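Local atomic coordinates of lysine/ornithine decarboxylase (Vibrio vulnificus, PDB entry 2PLJ), a protein that catalyses the decarboxylation of lysine and ornithine with pyridoxal phosphate as cofactor, giving cadaverine and putrescine. Residues D151-L156 with L195-T200; I206-L211 with P245-L250. One frame throughout, in Å; residues are numbered along the deposited sequence.

Interaction 1: D151-L156 with L195-T200; sequences DNLNEL and LVIIET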
loop_
_atom_site.group_PDB
_atom_site.type_symbol
_atom_site.label_atom_id
_atom_site.label_comp_id
_atom_site.label_asym_id
_atom_site.label_seq_id
_atom_site.Cartn_x
_atom_site.Cartn_y
_atom_site.Cartn_z
ATOM N N ASP A 151 -7.728 12.504 23.332
ATOM C CA ASP A 151 -8.273 13.754 22.787
ATOM C C ASP A 151 -9.796 13.854 22.920
ATOM O O ASP A 151 -10.438 14.738 22.318
ATOM C CB ASP A 151 -7.794 13.950 21.342
ATOM C CG ASP A 151 -8.521 13.046 20.326
ATOM O OD1 ASP A 151 -9.452 12.279 20.704
ATOM O OD2 ASP A 151 -8.142 13.132 19.136
ATOM N N ASN A 152 -10.377 12.964 23.717
ATOM C CA ASN A 152 -11.806 13.000 23.934
ATOM C C ASN A 152 -12.214 12.229 25.199
ATOM O O ASN A 152 -11.428 11.432 25.741
ATOM C CB ASN A 152 -12.561 12.547 22.662
ATOM C CG ASN A 152 -12.505 11.045 22.450
ATOM O OD1 ASN A 152 -13.146 10.298 23.189
ATOM N ND2 ASN A 152 -11.771 10.598 21.423
ATOM N N LEU A 153 -13.436 12.488 25.662
ATOM C CA LEU A 153 -13.916 11.921 26.912
ATOM C C LEU A 153 -14.159 10.413 26.838
ATOM O O LEU A 153 -14.008 9.709 27.852
ATOM C CB LEU A 153 -15.165 12.671 27.395
ATOM C CG LEU A 153 -14.881 14.083 27.945
ATOM C CD1 LEU A 153 -16.191 14.872 28.223
ATOM C CD2 LEU A 153 -14.014 14.049 29.220
ATOM N N ASN A 154 -14.535 9.928 25.655
ATOM C CA ASN A 154 -14.754 8.496 25.416
ATOM C C ASN A 154 -13.432 7.749 25.644
ATOM O O ASN A 154 -13.384 6.723 26.310
ATOM C CB ASN A 154 -15.285 8.307 23.994
ATOM C CG ASN A 154 -15.468 6.842 23.598
ATOM O OD1 ASN A 154 -14.503 6.142 23.250
ATOM N ND2 ASN A 154 -16.728 6.398 23.555
ATOM N N GLU A 155 -12.357 8.294 25.094
ATOM C CA GLU A 155 -11.024 7.743 25.311
ATOM C C GLU A 155 -10.598 7.842 26.789
ATOM O O GLU A 155 -10.065 6.882 27.359
ATOM C CB GLU A 155 -10.007 8.432 24.411
ATOM C CG GLU A 155 -8.702 7.641 24.263
ATOM C CD GLU A 155 -8.870 6.405 23.346
ATOM O OE1 GLU A 155 -9.952 6.264 22.693
ATOM O OE2 GLU A 155 -7.918 5.590 23.297
ATOM N N LEU A 156 -10.820 9.004 27.395
ATOM C CA LEU A 156 -10.455 9.189 28.805
ATOM C C LEU A 156 -11.069 8.084 29.683
ATOM O O LEU A 156 -10.399 7.544 30.579
ATOM C CB LEU A 156 -10.896 10.584 29.297
ATOM C CG LEU A 156 -10.491 10.880 30.751
ATOM C CD1 LEU A 156 -8.962 10.961 30.884
ATOM C CD2 LEU A 156 -11.216 12.136 31.269
ATOM N N LEU A 195 -9.693 21.595 28.476
ATOM C CA LEU A 195 -9.974 21.951 29.875
ATOM C C LEU A 195 -11.026 21.016 30.484
ATOM O O LEU A 195 -10.859 20.554 31.614
ATOM C CB LEU A 195 -10.329 23.445 30.013
ATOM C CG LEU A 195 -9.109 24.336 29.712
ATOM C CD1 LEU A 195 -9.495 25.783 29.411
ATOM C CD2 LEU A 195 -8.083 24.277 30.842
ATOM N N VAL A 196 -12.060 20.682 29.706
ATOM C CA VAL A 196 -13.105 19.743 30.154
ATOM C C VAL A 196 -12.506 18.354 30.414
ATOM O O VAL A 196 -12.781 17.725 31.434
ATOM C CB VAL A 196 -14.295 19.656 29.153
ATOM C CG1 VAL A 196 -15.311 18.630 29.609
ATOM C CG2 VAL A 196 -14.998 21.027 29.001
ATOM N N ILE A 197 -11.640 17.897 29.506
ATOM C CA ILE A 197 -10.964 16.619 29.707
ATOM C C ILE A 197 -10.098 16.637 30.979
ATOM O O ILE A 197 -10.092 15.677 31.766
ATOM C CB ILE A 197 -10.120 16.242 28.462
ATOM C CG1 ILE A 197 -11.052 15.877 27.298
ATOM C CG2 ILE A 197 -9.194 15.067 28.775
ATOM C CD1 ILE A 197 -10.352 15.814 25.925
ATOM N N ILE A 198 -9.397 17.742 31.201
ATOM C CA ILE A 198 -8.456 17.843 32.322
ATOM C C ILE A 198 -9.236 17.903 33.661
ATOM O O ILE A 198 -8.892 17.212 34.635
ATOM C CB ILE A 198 -7.467 19.011 32.134
ATOM C CG1 ILE A 198 -6.509 18.710 30.955
ATOM C CG2 ILE A 198 -6.650 19.272 33.416
ATOM C CD1 ILE A 198 -5.736 19.897 30.462
ATOM N N GLU A 199 -10.310 18.687 33.674
ATOM C CA GLU A 199 -11.191 18.726 34.843
ATOM C C GLU A 199 -11.834 17.355 35.145
ATOM O O GLU A 199 -11.955 16.972 36.328
ATOM C CB GLU A 199 -12.247 19.828 34.704
ATOM C CG GLU A 199 -12.754 20.329 36.039
ATOM C CD GLU A 199 -13.550 21.631 35.929
ATOM O OE1 GLU A 199 -13.275 22.430 34.996
ATOM O OE2 GLU A 199 -14.444 21.851 36.780
ATOM N N THR A 200 -12.238 16.634 34.089
ATOM C CA THR A 200 -12.835 15.302 34.242
ATOM C C THR A 200 -11.801 14.284 34.751
ATOM O O THR A 200 -12.123 13.454 35.622
ATOM C CB THR A 200 -13.542 14.817 32.949
ATOM O OG1 THR A 200 -14.502 15.798 32.546
ATOM C CG2 THR A 200 -14.272 13.507 33.170
#
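I197 swings CG1 into the place beside its backbone N (chi1 -70°) and then runs on extended, which carries CD1 across to the 151-156 backbone, while L153, turned the same way at chi1 (-73°), brings both its methyls up to helix 191-203. The tip of I197 rests on the peptide between D151 and N152, with CD1 3.6 Å from N152 N. That amide is buried by the contact and has no polar partner in the model, so a methyl group lies against it instead of an acceptor. L153 divides its two methyls: CD1 meets V196 CG1 at 4.1 Å, and CD2 lies over I197 CG1 and against T200, 3.8 Å from its OG1. L156 brings CD2 to 3.7 Å from the carbonyl oxygen of I197, where it also touches T200 CG2. Both segments belong to the beta/alpha barrel of the pyridoxal-binding domain, where the short helix 153-157 follows strand 147-150 and packs beside helix 191-203, the next helix round the outside; I197 also reaches V150 and V170 on strands 147-150 and 167-171. N152 is the N-cap of the short helix. Its OD1 accepts from E155 N at 2.9 Å, the donor standing above the carbonyl plane, and its ND2 gives a hydrogen bond to D151 OD1, whose other oxygen is held by G188 N. T200 turns its hydroxyl back onto its own helix: OG1 donates to V196 O over 2.8 Å, on the opposite face of that carbonyl from T200 N, while CB and CG2 also face the leucines' CD2 methyls. At the first turn of the short helix N154 OD1 accepts a hydrogen bond from N376 ND2 of the second subunit.

Interaction 2: I206-L211 with P245-L250; sequences IRIKGL and PALSTL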
loop_
_atom_site.group_PDB
_atom_site.type_symbol
_atom_site.label_atom_id
_atom_site.label_comp_id
_atom_site.label_asym_id
_atom_site.label_seq_id
_atom_site.Cartn_x
_atom_site.Cartn_y
_atom_site.Cartn_z
ATOM N N ILE A 206 -7.394 10.545 37.458
ATOM C CA ILE A 206 -6.493 10.125 36.361
ATOM C C ILE A 206 -5.485 11.244 36.167
ATOM O O ILE A 206 -5.876 12.394 35.995
ATOM C CB ILE A 206 -7.254 9.843 35.040
ATOM C CG1 ILE A 206 -8.259 8.691 35.236
ATOM C CG2 ILE A 206 -6.239 9.622 33.851
ATOM C CD1 ILE A 206 -9.296 8.557 34.086
ATOM N N ARG A 207 -4.195 10.903 36.227
ATOM C CA ARG A 207 -3.118 11.885 36.123
ATOM C C ARG A 207 -2.975 12.411 34.697
ATOM O O ARG A 207 -2.927 11.627 33.738
ATOM C CB ARG A 207 -1.792 11.265 36.574
ATOM C CG ARG A 207 -0.563 12.156 36.309
ATOM C CD ARG A 207 0.720 11.642 36.976
ATOM N NE ARG A 207 1.899 12.297 36.399
ATOM C CZ ARG A 207 2.316 13.521 36.730
ATOM N NH1 ARG A 207 1.665 14.224 37.656
ATOM N NH2 ARG A 207 3.386 14.042 36.138
ATOM N N ILE A 208 -2.887 13.732 34.582
ATOM C CA ILE A 208 -2.563 14.368 33.301
ATOM C C ILE A 208 -1.093 14.810 33.338
ATOM O O ILE A 208 -0.704 15.650 34.182
ATOM C CB ILE A 208 -3.498 15.575 32.996
ATOM C CG1 ILE A 208 -4.990 15.152 32.948
ATOM C CG2 ILE A 208 -3.055 16.278 31.696
ATOM C CD1 ILE A 208 -5.322 14.014 31.976
ATOM N N LYS A 209 -0.296 14.240 32.435
ATOM C CA LYS A 209 1.122 14.572 32.263
ATOM C C LYS A 209 1.260 15.950 31.605
ATOM O O LYS A 209 2.112 16.739 31.982
ATOM C CB LYS A 209 1.816 13.523 31.394
ATOM C CG LYS A 209 3.323 13.710 31.323
ATOM C CD LYS A 209 3.996 12.613 30.502
ATOM C CE LYS A 209 5.521 12.793 30.492
ATOM N NZ LYS A 209 6.097 12.410 31.823
ATOM N N GLY A 210 0.394 16.254 30.641
ATOM C CA GLY A 210 0.510 17.536 29.958
ATOM C C GLY A 210 -0.289 17.556 28.668
ATOM O O GLY A 210 -1.310 16.864 28.557
ATOM N N LEU A 211 0.200 18.349 27.708
ATOM C CA LEU A 211 -0.474 18.574 26.424
ATOM C C LEU A 211 0.409 18.136 25.261
ATOM O O LEU A 211 1.641 18.112 25.372
ATOM C CB LEU A 211 -0.819 20.056 26.237
ATOM C CG LEU A 211 -1.615 20.752 27.347
ATOM C CD1 LEU A 211 -1.874 22.238 26.970
ATOM C CD2 LEU A 211 -2.923 20.042 27.574
ATOM N N PRO A 245 -4.363 20.537 39.028
ATOM C CA PRO A 245 -2.915 20.270 39.064
ATOM C C PRO A 245 -2.185 20.857 37.844
ATOM O O PRO A 245 -2.643 20.675 36.718
ATOM C CB PRO A 245 -2.830 18.736 39.042
ATOM C CG PRO A 245 -4.153 18.269 39.553
ATOM C CD PRO A 245 -5.164 19.306 39.172
ATOM N N ALA A 246 -1.072 21.553 38.084
ATOM C CA ALA A 246 -0.283 22.169 37.002
ATOM C C ALA A 246 0.303 21.114 36.075
ATOM O O ALA A 246 0.729 20.041 36.533
ATOM C CB ALA A 246 0.841 23.046 37.584
ATOM N N LEU A 247 0.313 21.414 34.777
ATOM C CA LEU A 247 0.805 20.444 33.770
ATOM C C LEU A 247 2.319 20.471 33.651
ATOM O O LEU A 247 2.936 21.559 33.641
ATOM C CB LEU A 247 0.161 20.698 32.412
ATOM C CG LEU A 247 -1.373 20.715 32.409
ATOM C CD1 LEU A 247 -1.884 20.729 30.964
ATOM C CD2 LEU A 247 -1.960 19.536 33.192
ATOM N N SER A 248 2.920 19.286 33.568
ATOM C CA SER A 248 4.381 19.191 33.596
ATOM C C SER A 248 5.051 19.180 32.222
ATOM O O SER A 248 6.248 19.464 32.119
ATOM C CB SER A 248 4.822 17.947 34.391
ATOM O OG SER A 248 4.602 16.755 33.642
ATOM N N THR A 249 4.287 18.869 31.181
ATOM C CA THR A 249 4.890 18.485 29.878
ATOM C C THR A 249 4.153 19.104 28.692
ATOM O O THR A 249 2.920 19.158 28.702
ATOM C CB THR A 249 4.869 16.945 29.733
ATOM O OG1 THR A 249 5.446 16.340 30.903
ATOM C CG2 THR A 249 5.585 16.463 28.463
ATOM N N LEU A 250 4.932 19.572 27.703
ATOM C CA LEU A 250 4.425 19.921 26.373
ATOM C C LEU A 250 5.133 19.050 25.367
ATOM O O LEU A 250 6.370 19.024 25.333
ATOM C CB LEU A 250 4.697 21.394 26.036
ATOM C CG LEU A 250 4.147 21.793 24.674
ATOM C CD1 LEU A 250 2.618 21.508 24.631
ATOM C CD2 LEU A 250 4.451 23.272 24.376
HETATM O O HOH W 1 6.305 14.802 33.576
#
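Strand 207-211 pairs in parallel with the short strand at T249-L250, the touching parts running 39° apart after the loop 245-248; the bridges are G210 with T249 and L211 with L250, and L211 N donates to T249 O over 3.0 Å at a fairly straight 158°. One step earlier K209 O takes the amide of S248 at a more bent 137°, and S248 OG lies 3.0 Å from the same oxygen. G210, with no side chain, brings its CA to 3.2 Å from T249 O in a CA-H...O contact. Apolar side chains pack on one side. L247 spreads its two methyls, CD1 against L211 CD2 at 3.6 Å, where the side chains cross nearly at right angles, and CD2 against I208 CG2, where they lie side by side. L250 adds CD1 beside L211 CB, and helix 223-241 packs on both through C232. Polar groups gather on the other side. K209 leaves with CG anti to the backbone N, stays extended and bends only at the last torsion, so its carbons pass across T249, CG 3.4 Å from OG1. The T249 hydroxyl donates to S248 OG, which is also 2.6 Å from a water that accepts from K209 NZ. The same water lies at the edge of the R207 guanidinium, in its plane. E167 on the neighbouring strand holds both cations, one carboxylate oxygen for R207 NE and the other for K209 NZ, which probably helps to fix the lysine's bend. Strand 207-212, helix 223-241 and strand 249-251 form a beta-alpha-beta unit, its two parallel strands being neighbours in the barrel wall of this beta/alpha-barrel decarboxylase, the fold of alanine racemase and eukaryotic ornithine decarboxylase.

Interactions 1 and 2 lie on the same side of the chain's centre, 12 Å apart, and helix 191-203 of the first leads on to strand 207-212 of the second. Interaction 1 is nearer the surface, with 3 of 7 touching residues buried and L153 and V196 exposed; interaction 2 has 5 of 9 buried and R207 exposed. The first joins two outer helices by methyl packing, its polar bonds running within each segment or to residues outside the pair. The second joins two wall strands through their backbones, with an apolar side and a polar, watered one. I198, turned away from 151-156, links them: its CD1 lies 4.0 Å from both L247 CD1 and L211 CD2.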